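Local coordinates for protein putative O-acetylhomoserine (Thiol)-lyase (Campylobacter jejuni, PDB 4OC9) that probably uses pyridoxal 5'-phosphate to make homocysteine from O-acetylhomoserine and sulfide, at residues I293-A304 and K336-S344. Sequence-based numbering, arbitrary orientation.
Sequences IEKHSQNAEKVA and KNFASGLLS
The Phe338 ring lies against Glu294, Ser297 and Gln298 on one side of helix 276-309, the long helix that packs on the C-terminal sheet of this fold-type I PLP enzyme; the loop bearing it leads into strand 342-346 of that sheet, and over 293-304 and 342-344 helix and strand axes run nearly parallel, 16° apart. Phe338 has more surface buried here than any other residue. Glu294 CB sits over one face, offset toward the rim, while its CG comes within 3.7 Å of Phe338 CE2; the Glu294 side chain runs slantwise past the ring, its carboxylate plane inclined only 28° to that of the ring. Gln298 runs alongside, CG 3.7 Å from Phe338 CE1, its amide turned steeply to the ring plane. Further on, Leu343 reaches the helix with CD2 alone, 4.0 Å from Ala304 CB. Between these patches the chains come close: Ser297 and Ser340 bring their CA atoms to 4.5 Å, and the Ala300 methyl rests on Ser340 O, which also accepts from Tyr318 OH.

Polar links are few. A water accepts from Ala339 N and donates to Glu301 OE2, tying loop to helix. Ser297 OG stands beside its own backbone N, where it donates to Ile293 O at 2.8 Å; Ser297 N bonds the same oxygen from the opposite face of the carbonyl plane. That hydroxyl oxygen then takes a weak, bent bond from Ser340 N, 3.0 Å from Ser297 OG with an N-H...O angle of 129°.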
loop_
_atom_site.group_PDB
_atom_site.type_symbol
_atom_site.label_atom_id
_atom_site.label_comp_id
_atom_site.label_asym_id
_atom_site.label_seq_id
_atom_site.Cartn_x
_atom_site.Cartn_y
_atom_site.Cartn_z
ATOM N N ILE D 293 -12.812 -11.863 17.127
ATOM C CA ILE D 293 -14.206 -12.264 17.139
ATOM C C ILE D 293 -14.714 -12.591 18.549
ATOM O O ILE D 293 -15.889 -12.418 18.837
ATOM C CB ILE D 293 -14.474 -13.417 16.153
ATOM C CG1 ILE D 293 -15.946 -13.486 15.788
ATOM C CG2 ILE D 293 -13.889 -14.728 16.645
ATOM C CD1 ILE D 293 -16.457 -12.250 15.056
ATOM N N GLU D 294 -13.850 -13.089 19.416
ATOM C CA GLU D 294 -14.261 -13.383 20.789
ATOM C C GLU D 294 -14.592 -12.091 21.540
ATOM O O GLU D 294 -15.590 -12.042 22.255
ATOM C CB GLU D 294 -13.222 -14.217 21.550
ATOM C CG GLU D 294 -13.034 -15.606 20.923
ATOM C CD GLU D 294 -12.192 -16.576 21.756
ATOM O OE1 GLU D 294 -11.737 -16.197 22.856
ATOM O OE2 GLU D 294 -12.047 -17.744 21.319
ATOM N N LYS D 295 -13.781 -11.038 21.363
ATOM C CA LYS D 295 -14.053 -9.760 22.023
ATOM C C LYS D 295 -15.349 -9.185 21.442
ATOM O O LYS D 295 -16.192 -8.646 22.155
ATOM C CB LYS D 295 -12.925 -8.751 21.805
ATOM C CG LYS D 295 -13.137 -7.421 22.517
ATOM C CD LYS D 295 -13.069 -7.597 24.022
ATOM C CE LYS D 295 -13.306 -6.301 24.811
ATOM N NZ LYS D 295 -12.342 -5.189 24.606
ATOM N N HIS D 296 -15.472 -9.223 20.124
ATOM C CA HIS D 296 -16.677 -8.715 19.515
ATOM C C HIS D 296 -17.882 -9.403 20.157
ATOM O O HIS D 296 -18.892 -8.745 20.450
ATOM C CB HIS D 296 -16.768 -8.988 18.011
ATOM C CG HIS D 296 -15.883 -8.149 17.143
ATOM N ND1 HIS D 296 -16.204 -6.849 16.806
ATOM C CD2 HIS D 296 -14.823 -8.480 16.378
ATOM C CE1 HIS D 296 -15.309 -6.382 15.971
ATOM N NE2 HIS D 296 -14.451 -7.349 15.703
ATOM N N SER D 297 -17.774 -10.720 20.308
ATOM C CA SER D 297 -18.863 -11.537 20.870
ATOM C C SER D 297 -19.154 -11.223 22.317
ATOM O O SER D 297 -20.290 -11.065 22.705
ATOM C CB SER D 297 -18.570 -13.025 20.660
ATOM O OG SER D 297 -18.513 -13.344 19.264
ATOM N N GLN D 298 -18.117 -11.163 23.115
ATOM C CA GLN D 298 -18.270 -10.842 24.530
ATOM C C GLN D 298 -18.930 -9.447 24.677
ATOM O O GLN D 298 -19.849 -9.282 25.481
ATOM C CB GLN D 298 -16.905 -10.867 25.227
ATOM C CG GLN D 298 -16.269 -12.250 25.272
ATOM C CD GLN D 298 -14.785 -12.230 25.671
ATOM O OE1 GLN D 298 -14.059 -11.265 25.396
ATOM N NE2 GLN D 298 -14.316 -13.332 26.246
ATOM N N ASN D 299 -18.436 -8.452 23.935
ATOM C CA ASN D 299 -19.035 -7.134 24.002
ATOM C C ASN D 299 -20.488 -7.143 23.562
ATOM O O ASN D 299 -21.338 -6.550 24.213
ATOM C CB ASN D 299 -18.300 -6.116 23.153
ATOM C CG ASN D 299 -16.994 -5.642 23.769
ATOM O OD1 ASN D 299 -16.735 -5.861 24.933
ATOM N ND2 ASN D 299 -16.197 -4.925 22.983
ATOM N N ALA D 300 -20.783 -7.824 22.459
ATOM C CA ALA D 300 -22.146 -7.871 21.960
ATOM C C ALA D 300 -23.110 -8.417 22.976
ATOM O O ALA D 300 -24.235 -7.910 23.136
ATOM C CB ALA D 300 -22.222 -8.695 20.687
ATOM N N GLU D 301 -22.684 -9.468 23.669
ATOM C CA GLU D 301 -23.532 -10.100 24.674
ATOM C C GLU D 301 -23.864 -9.149 25.811
ATOM O O GLU D 301 -25.018 -9.069 26.210
ATOM C CB GLU D 301 -22.915 -11.380 25.170
ATOM C CG GLU D 301 -23.841 -12.184 26.057
ATOM C CD GLU D 301 -23.263 -13.634 26.190
ATOM O OE1 GLU D 301 -23.401 -14.419 27.185
ATOM O OE2 GLU D 301 -22.630 -14.025 25.169
ATOM N N LYS D 302 -22.874 -8.409 26.294
ATOM C CA LYS D 302 -23.101 -7.445 27.371
ATOM C C LYS D 302 -24.017 -6.319 26.936
ATOM O O LYS D 302 -24.926 -5.935 27.681
ATOM C CB LYS D 302 -21.837 -6.897 27.853
ATOM C CG LYS D 302 -20.981 -7.952 28.513
ATOM C CD LYS D 302 -19.613 -7.390 28.858
ATOM C CE LYS D 302 -18.734 -8.453 29.483
ATOM N NZ LYS D 302 -17.382 -7.883 29.700
ATOM N N VAL D 303 -23.834 -5.841 25.716
ATOM C CA VAL D 303 -24.683 -4.797 25.175
ATOM C C VAL D 303 -26.101 -5.378 25.015
ATOM O O VAL D 303 -27.094 -4.715 25.319
ATOM C CB VAL D 303 -24.168 -4.274 23.814
ATOM C CG1 VAL D 303 -25.161 -3.344 23.141
ATOM C CG2 VAL D 303 -22.836 -3.577 23.991
ATOM N N ALA D 304 -26.207 -6.606 24.540
ATOM C CA ALA D 304 -27.513 -7.221 24.358
ATOM C C ALA D 304 -28.267 -7.336 25.683
ATOM O O ALA D 304 -29.446 -6.985 25.767
ATOM C CB ALA D 304 -27.361 -8.589 23.726
ATOM N N LYS D 336 -18.360 -22.727 20.411
ATOM C CA LYS D 336 -17.688 -21.846 21.387
ATOM C C LYS D 336 -18.556 -20.844 22.196
ATOM O O LYS D 336 -18.089 -19.970 22.948
ATOM C CB LYS D 336 -16.581 -21.072 20.685
ATOM C CG LYS D 336 -15.349 -21.887 20.336
ATOM C CD LYS D 336 -14.270 -20.998 19.740
ATOM C CE LYS D 336 -12.873 -21.660 19.485
ATOM N NZ LYS D 336 -12.822 -23.011 18.840
ATOM N N ASN D 337 -19.843 -20.997 22.044
ATOM C CA ASN D 337 -20.813 -20.160 22.718
ATOM C C ASN D 337 -20.634 -18.635 22.532
ATOM O O ASN D 337 -20.743 -17.858 23.482
ATOM C CB ASN D 337 -20.928 -20.502 24.198
ATOM C CG ASN D 337 -22.247 -20.036 24.785
ATOM O OD1 ASN D 337 -23.304 -20.236 24.185
ATOM N ND2 ASN D 337 -22.196 -19.455 25.972
ATOM N N PHE D 338 -20.230 -18.233 21.330
ATOM C CA PHE D 338 -20.042 -16.834 20.959
ATOM C C PHE D 338 -20.923 -16.671 19.750
ATOM O O PHE D 338 -20.943 -17.525 18.890
ATOM C CB PHE D 338 -18.594 -16.466 20.636
ATOM C CG PHE D 338 -17.643 -16.533 21.815
ATOM C CD1 PHE D 338 -17.766 -15.644 22.865
ATOM C CD2 PHE D 338 -16.530 -17.362 21.779
ATOM C CE1 PHE D 338 -16.900 -15.680 23.933
ATOM C CE2 PHE D 338 -15.632 -17.381 22.824
ATOM C CZ PHE D 338 -15.820 -16.541 23.906
ATOM N N ALA D 339 -21.644 -15.566 19.672
ATOM C CA ALA D 339 -22.570 -15.328 18.569
ATOM C C ALA D 339 -22.256 -14.149 17.639
ATOM O O ALA D 339 -23.132 -13.608 16.952
ATOM C CB ALA D 339 -23.945 -15.152 19.152
ATOM N N SER D 340 -21.003 -13.731 17.646
ATOM C CA SER D 340 -20.510 -12.617 16.806
ATOM C C SER D 340 -20.957 -11.233 17.297
ATOM O O SER D 340 -21.569 -11.104 18.348
ATOM C CB SER D 340 -20.821 -12.848 15.345
ATOM O OG SER D 340 -20.127 -11.908 14.553
ATOM N N GLY D 341 -20.634 -10.200 16.534
ATOM C CA GLY D 341 -20.941 -8.821 16.936
ATOM C C GLY D 341 -22.068 -8.051 16.340
ATOM O O GLY D 341 -22.128 -6.838 16.496
ATOM N N LEU D 342 -22.965 -8.733 15.645
ATOM C CA LEU D 342 -24.092 -8.043 15.051
ATOM C C LEU D 342 -25.347 -8.281 15.870
ATOM O O LEU D 342 -25.587 -9.389 16.349
ATOM C CB LEU D 342 -24.373 -8.592 13.672
ATOM C CG LEU D 342 -25.382 -7.771 12.885
ATOM C CD1 LEU D 342 -24.738 -6.409 12.573
ATOM C CD2 LEU D 342 -25.716 -8.474 11.599
ATOM N N LEU D 343 -26.129 -7.239 16.086
ATOM C CA LEU D 343 -27.378 -7.419 16.821
ATOM C C LEU D 343 -28.336 -6.313 16.381
ATOM O O LEU D 343 -27.904 -5.346 15.742
ATOM C CB LEU D 343 -27.177 -7.363 18.307
ATOM C CG LEU D 343 -26.828 -6.067 19.029
ATOM C CD1 LEU D 343 -27.999 -5.105 19.016
ATOM C CD2 LEU D 343 -26.546 -6.370 20.488
ATOM N N SER D 344 -29.630 -6.472 16.669
ATOM C CA SER D 344 -30.562 -5.424 16.331
ATOM C C SER D 344 -31.523 -5.293 17.484
ATOM O O SER D 344 -31.599 -6.143 18.352
ATOM C CB SER D 344 -31.317 -5.665 15.034
ATOM O OG SER D 344 -32.184 -6.746 15.165
HETATM O O HOH W 1 -21.952 -13.879 22.040
#